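Local coordinates for uncharacterized protein (Bacteroides eggerthii DSM 20697, PDB 4ECO) that is of unknown function but is built of leucine-rich repeats, a fold that commonly serves protein binding, at residues P347-E352 against A370-F375; S526-Q531 against K539-R544. All coordinates share one frame; numbering follows the deposited sequence. Where two conformers were deposited one is given.

Contact 1. Residues P347-E352 against A370-F375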
loop_
_atom_site.group_PDB
_atom_site.type_symbol
_atom_site.label_atom_id
_atom_site.label_comp_id
_atom_site.label_asym_id
_atom_site.label_seq_id
_atom_site.Cartn_x
_atom_site.Cartn_y
_atom_site.Cartn_z
ATOM N N PRO A 347 -0.770 20.965 -1.638
ATOM C CA PRO A 347 0.365 21.687 -2.251
ATOM C C PRO A 347 1.083 20.753 -3.255
ATOM O O PRO A 347 1.020 19.527 -3.087
ATOM C CB PRO A 347 1.238 22.065 -1.044
ATOM C CG PRO A 347 0.337 21.891 0.170
ATOM C CD PRO A 347 -0.557 20.759 -0.191
ATOM N N ALA A 348 1.698 21.307 -4.327
ATOM C CA ALA A 348 2.344 20.490 -5.374
ATOM C C ALA A 348 3.876 20.434 -5.255
ATOM O O ALA A 348 4.496 21.411 -4.842
ATOM C CB ALA A 348 1.979 21.032 -6.746
ATOM N N PHE A 349 4.480 19.294 -5.655
ATOM C CA PHE A 349 5.944 19.108 -5.690
ATOM C C PHE A 349 6.548 19.634 -7.015
ATOM O O PHE A 349 7.670 20.164 -7.038
ATOM C CB PHE A 349 6.311 17.616 -5.542
ATOM C CG PHE A 349 5.973 16.972 -4.223
ATOM C CD1 PHE A 349 6.889 16.975 -3.176
ATOM C CD2 PHE A 349 4.751 16.340 -4.031
ATOM C CE1 PHE A 349 6.571 16.386 -1.951
ATOM C CE2 PHE A 349 4.431 15.763 -2.802
ATOM C CZ PHE A 349 5.342 15.787 -1.773
ATOM N N GLY A 350 5.801 19.409 -8.104
ATOM C CA GLY A 350 6.187 19.732 -9.470
ATOM C C GLY A 350 6.441 18.472 -10.272
ATOM O O GLY A 350 6.722 17.417 -9.693
ATOM N N SER A 351 6.333 18.573 -11.615
ATOM C CA SER A 351 6.551 17.474 -12.576
ATOM C C SER A 351 7.967 16.892 -12.479
ATOM O O SER A 351 8.164 15.709 -12.750
ATOM C CB SER A 351 6.334 17.956 -14.010
ATOM O OG SER A 351 5.365 18.982 -14.142
ATOM N N GLU A 352 8.951 17.749 -12.131
ATOM C CA GLU A 352 10.383 17.454 -11.982
ATOM C C GLU A 352 10.651 16.334 -10.956
ATOM O O GLU A 352 11.609 15.567 -11.134
ATOM C CB GLU A 352 11.166 18.701 -11.563
ATOM C CG GLU A 352 11.077 19.845 -12.558
ATOM C CD GLU A 352 9.696 20.451 -12.752
ATOM O OE1 GLU A 352 8.884 20.451 -11.794
ATOM O OE2 GLU A 352 9.414 20.902 -13.884
ATOM N N ALA A 370 -2.612 20.432 -10.718
ATOM C CA ALA A 370 -2.138 20.159 -12.081
ATOM C C ALA A 370 -0.675 19.703 -12.107
ATOM O O ALA A 370 -0.326 18.811 -12.894
ATOM C CB ALA A 370 -2.302 21.403 -12.938
ATOM N N ASN A 371 0.147 20.273 -11.219
ATOM C CA ASN A 371 1.558 19.950 -11.193
ATOM C C ASN A 371 1.950 19.166 -9.956
ATOM O O ASN A 371 3.094 19.284 -9.480
ATOM C CB ASN A 371 2.366 21.253 -11.257
ATOM C CG ASN A 371 3.523 21.151 -12.213
ATOM O OD1 ASN A 371 3.434 20.475 -13.251
ATOM N ND2 ASN A 371 4.624 21.862 -11.920
ATOM N N PHE A 372 1.027 18.331 -9.440
ATOM C CA PHE A 372 1.278 17.622 -8.194
ATOM C C PHE A 372 2.644 16.923 -8.196
ATOM O O PHE A 372 3.440 17.171 -7.281
ATOM C CB PHE A 372 0.178 16.634 -7.852
ATOM C CG PHE A 372 0.423 16.045 -6.489
ATOM C CD1 PHE A 372 0.335 16.841 -5.342
ATOM C CD2 PHE A 372 0.803 14.713 -6.347
ATOM C CE1 PHE A 372 0.610 16.311 -4.077
ATOM C CE2 PHE A 372 1.068 14.178 -5.079
ATOM C CZ PHE A 372 0.969 14.981 -3.953
ATOM N N CYS A 373 2.927 16.099 -9.240
ATOM C CA CYS A 373 4.191 15.376 -9.385
ATOM C C CYS A 373 4.338 14.766 -10.783
ATOM O O CYS A 373 3.395 14.758 -11.573
ATOM C CB CYS A 373 4.288 14.284 -8.326
ATOM S SG CYS A 373 3.106 12.937 -8.562
ATOM N N GLY A 374 5.524 14.205 -11.030
ATOM C CA GLY A 374 5.862 13.422 -12.205
ATOM C C GLY A 374 5.914 11.968 -11.772
ATOM O O GLY A 374 5.622 11.662 -10.608
ATOM N N PHE A 375 6.262 11.053 -12.694
ATOM C CA PHE A 375 6.337 9.633 -12.357
ATOM C C PHE A 375 7.482 8.912 -13.097
ATOM O O PHE A 375 7.763 9.208 -14.253
ATOM C CB PHE A 375 4.999 8.920 -12.664
ATOM C CG PHE A 375 3.753 9.483 -12.009
ATOM C CD1 PHE A 375 3.384 9.098 -10.725
ATOM C CD2 PHE A 375 2.934 10.382 -12.690
ATOM C CE1 PHE A 375 2.249 9.644 -10.115
ATOM C CE2 PHE A 375 1.791 10.910 -12.085
ATOM C CZ PHE A 375 1.457 10.536 -10.805
#
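F349 turns the edge of its ring toward one face of the F372 ring. The planes stand at 80° and the centroids lie 5.5 Å apart, so the pair is an offset edge-to-face (T-shaped) stack. The CD2-CE2 edge of F349 does the touching, and F349 CE2 sits 3.7 Å from F372 CZ. It meets that face toward the rim, not over the middle. F372 carries CG anti to its backbone N (chi1 -174°), which sets its side chain beside that of F349, the two pointing the same way. The edge of the F372 ring also meets a carbonyl, with P347 O 3.4 Å from F372 CE1 and near the ring plane.

The backbone ties the same residues together. F349 N donates to F372 O at 2.9 Å, with the donor tilted 23° from the carbonyl plane. The same F372 O lies at the edge of the F349 ring, in its plane. G350 N gives only weak bonds, to N371 O and to F372 O. This is the interior of a leucine-rich repeat solenoid, where successive coils stack. Here the loop before strand 354-359 packs on the residues leading into strand 373-375. L326 and L332 also touch F349, while F320 and L358 touch F372. With an alanine at F372, the ring edge of F349 is likely to lose the face it meets, and a gap would probably open beside P347 O.

A348 lays its CB against the backbone of N371, 3.4 Å from N371 O. At the more exposed end, the N371 side chain reaches across to S351, and N371 ND2 passes 3.6 Å from G350 CA. G350 has a positive phi, a backbone shape in which a CB would collide with the carbonyl O of F349.

Contact 2. Residues S526-Q531 against K539-R544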
loop_
_atom_site.group_PDB
_atom_site.type_symbol
_atom_site.label_atom_id
_atom_site.label_comp_id
_atom_site.label_asym_id
_atom_site.label_seq_id
_atom_site.Cartn_x
_atom_site.Cartn_y
_atom_site.Cartn_z
ATOM N N SER A 526 -34.821 -4.055 -17.497
ATOM C CA SER A 526 -36.099 -4.760 -17.678
ATOM C C SER A 526 -36.058 -5.493 -19.029
ATOM O O SER A 526 -36.684 -6.558 -19.184
ATOM C CB SER A 526 -37.275 -3.806 -17.580
ATOM O OG SER A 526 -36.976 -2.645 -18.331
ATOM N N LYS A 527 -35.259 -4.924 -19.977
ATOM C CA LYS A 527 -34.920 -5.443 -21.301
ATOM C C LYS A 527 -33.481 -5.887 -21.263
ATOM O O LYS A 527 -32.604 -5.068 -20.958
ATOM C CB LYS A 527 -35.145 -4.387 -22.408
ATOM C CG LYS A 527 -35.004 -4.959 -23.833
ATOM C CD LYS A 527 -34.475 -3.953 -24.853
ATOM C CE LYS A 527 -35.538 -3.047 -25.470
ATOM N NZ LYS A 527 -36.403 -3.757 -26.463
ATOM N N PHE A 528 -33.223 -7.160 -21.580
ATOM C CA PHE A 528 -31.889 -7.733 -21.498
ATOM C C PHE A 528 -30.845 -7.009 -22.394
ATOM O O PHE A 528 -31.014 -6.941 -23.613
ATOM C CB PHE A 528 -31.900 -9.229 -21.848
ATOM C CG PHE A 528 -30.735 -9.965 -21.215
ATOM C CD1 PHE A 528 -29.458 -9.889 -21.765
ATOM C CD2 PHE A 528 -30.907 -10.686 -20.038
ATOM C CE1 PHE A 528 -28.380 -10.515 -21.145
ATOM C CE2 PHE A 528 -29.835 -11.312 -19.428
ATOM C CZ PHE A 528 -28.584 -11.237 -19.993
ATOM N N PRO A 529 -29.726 -6.519 -21.794
ATOM C CA PRO A 529 -28.663 -5.909 -22.614
ATOM C C PRO A 529 -27.867 -7.018 -23.311
ATOM O O PRO A 529 -26.904 -7.569 -22.765
ATOM C CB PRO A 529 -27.835 -5.117 -21.595
ATOM C CG PRO A 529 -28.021 -5.851 -20.311
ATOM C CD PRO A 529 -29.355 -6.542 -20.359
ATOM N N THR A 530 -28.327 -7.394 -24.502
ATOM C CA THR A 530 -27.725 -8.490 -25.245
ATOM C C THR A 530 -26.415 -8.076 -25.940
ATOM O O THR A 530 -25.647 -8.955 -26.322
ATOM C CB THR A 530 -28.738 -9.038 -26.280
ATOM O OG1 THR A 530 -29.185 -7.972 -27.122
ATOM C CG2 THR A 530 -29.953 -9.707 -25.633
ATOM N N GLN A 531 -26.165 -6.760 -26.126
ATOM C CA GLN A 531 -25.010 -6.224 -26.866
ATOM C C GLN A 531 -23.666 -6.850 -26.415
ATOM O O GLN A 531 -22.931 -7.286 -27.308
ATOM C CB GLN A 531 -24.919 -4.688 -26.786
ATOM C CG GLN A 531 -26.157 -3.951 -27.255
ATOM C CD GLN A 531 -27.106 -3.598 -26.137
ATOM O OE1 GLN A 531 -27.312 -4.359 -25.187
ATOM N NE2 GLN A 531 -27.744 -2.436 -26.243
ATOM N N LYS A 539 -16.281 -14.684 -21.409
ATOM C CA LYS A 539 -16.220 -15.824 -20.506
ATOM C C LYS A 539 -17.273 -15.745 -19.390
ATOM O O LYS A 539 -17.783 -16.787 -18.976
ATOM C CB LYS A 539 -14.821 -15.919 -19.880
ATOM C CG LYS A 539 -14.023 -17.152 -20.290
ATOM C CD LYS A 539 -12.790 -17.330 -19.407
ATOM C CE LYS A 539 -11.634 -16.469 -19.848
ATOM N NZ LYS A 539 -10.654 -16.248 -18.755
ATOM N N GLY A 540 -17.566 -14.540 -18.899
ATOM C CA GLY A 540 -18.537 -14.357 -17.821
ATOM C C GLY A 540 -19.465 -13.164 -17.930
ATOM O O GLY A 540 -19.048 -12.072 -18.320
ATOM N N PHE A 541 -20.726 -13.369 -17.523
ATOM C CA PHE A 541 -21.796 -12.377 -17.552
ATOM C C PHE A 541 -22.603 -12.421 -16.256
ATOM O O PHE A 541 -23.056 -13.497 -15.850
ATOM C CB PHE A 541 -22.723 -12.635 -18.764
ATOM C CG PHE A 541 -23.591 -11.468 -19.144
ATOM C CD1 PHE A 541 -24.810 -11.250 -18.508
ATOM C CD2 PHE A 541 -23.185 -10.572 -20.125
ATOM C CE1 PHE A 541 -25.609 -10.144 -18.844
ATOM C CE2 PHE A 541 -23.984 -9.469 -20.470
ATOM C CZ PHE A 541 -25.198 -9.269 -19.838
ATOM N N GLY A 542 -22.773 -11.258 -15.631
ATOM C CA GLY A 542 -23.522 -11.098 -14.392
ATOM C C GLY A 542 -24.646 -10.099 -14.562
ATOM O O GLY A 542 -24.421 -8.987 -15.061
ATOM N N ILE A 543 -25.873 -10.511 -14.194
ATOM C CA ILE A 543 -27.055 -9.667 -14.313
ATOM C C ILE A 543 -28.009 -10.021 -13.146
ATOM O O ILE A 543 -29.229 -9.959 -13.276
ATOM C CB ILE A 543 -27.710 -9.744 -15.746
ATOM C CG1 ILE A 543 -28.680 -8.569 -16.046
ATOM C CG2 ILE A 543 -28.248 -11.142 -16.177
ATOM C CD1 ILE A 543 -28.191 -7.683 -17.061
ATOM N N ARG A 544 -27.416 -10.360 -11.990
ATOM C CA ARG A 544 -28.136 -10.671 -10.758
ATOM C C ARG A 544 -28.878 -9.445 -10.198
ATOM O O ARG A 544 -28.498 -8.306 -10.487
ATOM C CB ARG A 544 -27.156 -11.184 -9.700
ATOM C CG ARG A 544 -26.895 -12.688 -9.696
ATOM C CD ARG A 544 -26.105 -13.124 -8.456
ATOM N NE ARG A 544 -26.700 -12.588 -7.225
ATOM C CZ ARG A 544 -27.618 -13.201 -6.490
ATOM N NH1 ARG A 544 -28.035 -14.416 -6.815
ATOM N NH2 ARG A 544 -28.115 -12.612 -5.417
#
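Strand 540-542 of the leucine-rich repeat solenoid and the loop before it meet here in a small buried apolar patch. F541 and I543 extend from the strand and the residue just after it toward F528 and P529 of the loop. All four are buried.

The F528 and F541 rings come from opposite directions. Their planes are near parallel, at 24°, but the rings are slid apart and barely overlap, with centroids 5.4 Å from each other. The nearest approach is F528 CZ to F541 CE1, 3.4 Å. Both rings are carried anti to their own backbone N (chi1 -155° for F528, -162° for F541), which turns each ring toward the other segment.

I543 uses its two branches on different partners. Its CG2 lies 3.6 Å from F528 CE2, the side chains crossing obliquely. Its CD1 reaches toward the P529 ring and lies 3.7 Å from P529 CD, with P529 CG equally near. P529 is the centre of an inverse gamma turn, and P529 O lies 3.8 Å from F541 CZ.

Neighbouring parts of the chain complete the packing. P559 touches F528, L520 touches P529, and L533 and L571 touch F541. The backbone N of F528 is hydrogen-bonded to E557.

No hydrogen bond crosses between 526-531 and 539-544. The two segments meet mostly through apolar carbon surface and the shapes of rings and branches, with P529 O the polar atom that approaches, so their mutual hold is probably mainly hydrophobic and van der Waals in kind.

Contacts 1 and 2 lie at separate places along one leucine-rich repeat solenoid. Their centres are 42 Å apart and their nearest atoms about 30 Å, so they do not touch. They come in series: 347-352 and 370-375 are complete before 526-531 begins. Both reach the run of mostly parallel strands that lines the solenoid, contact 1 through strand 373-375 beside 354-359 and contact 2 through strand 540-542 between 517-519 and 570-572. Each packs a loop onto chain close by in sequence, 18 and 8 residues away. Both are thus local packing between neighbouring parts of the elongated fold, and each includes a phenylalanine pair.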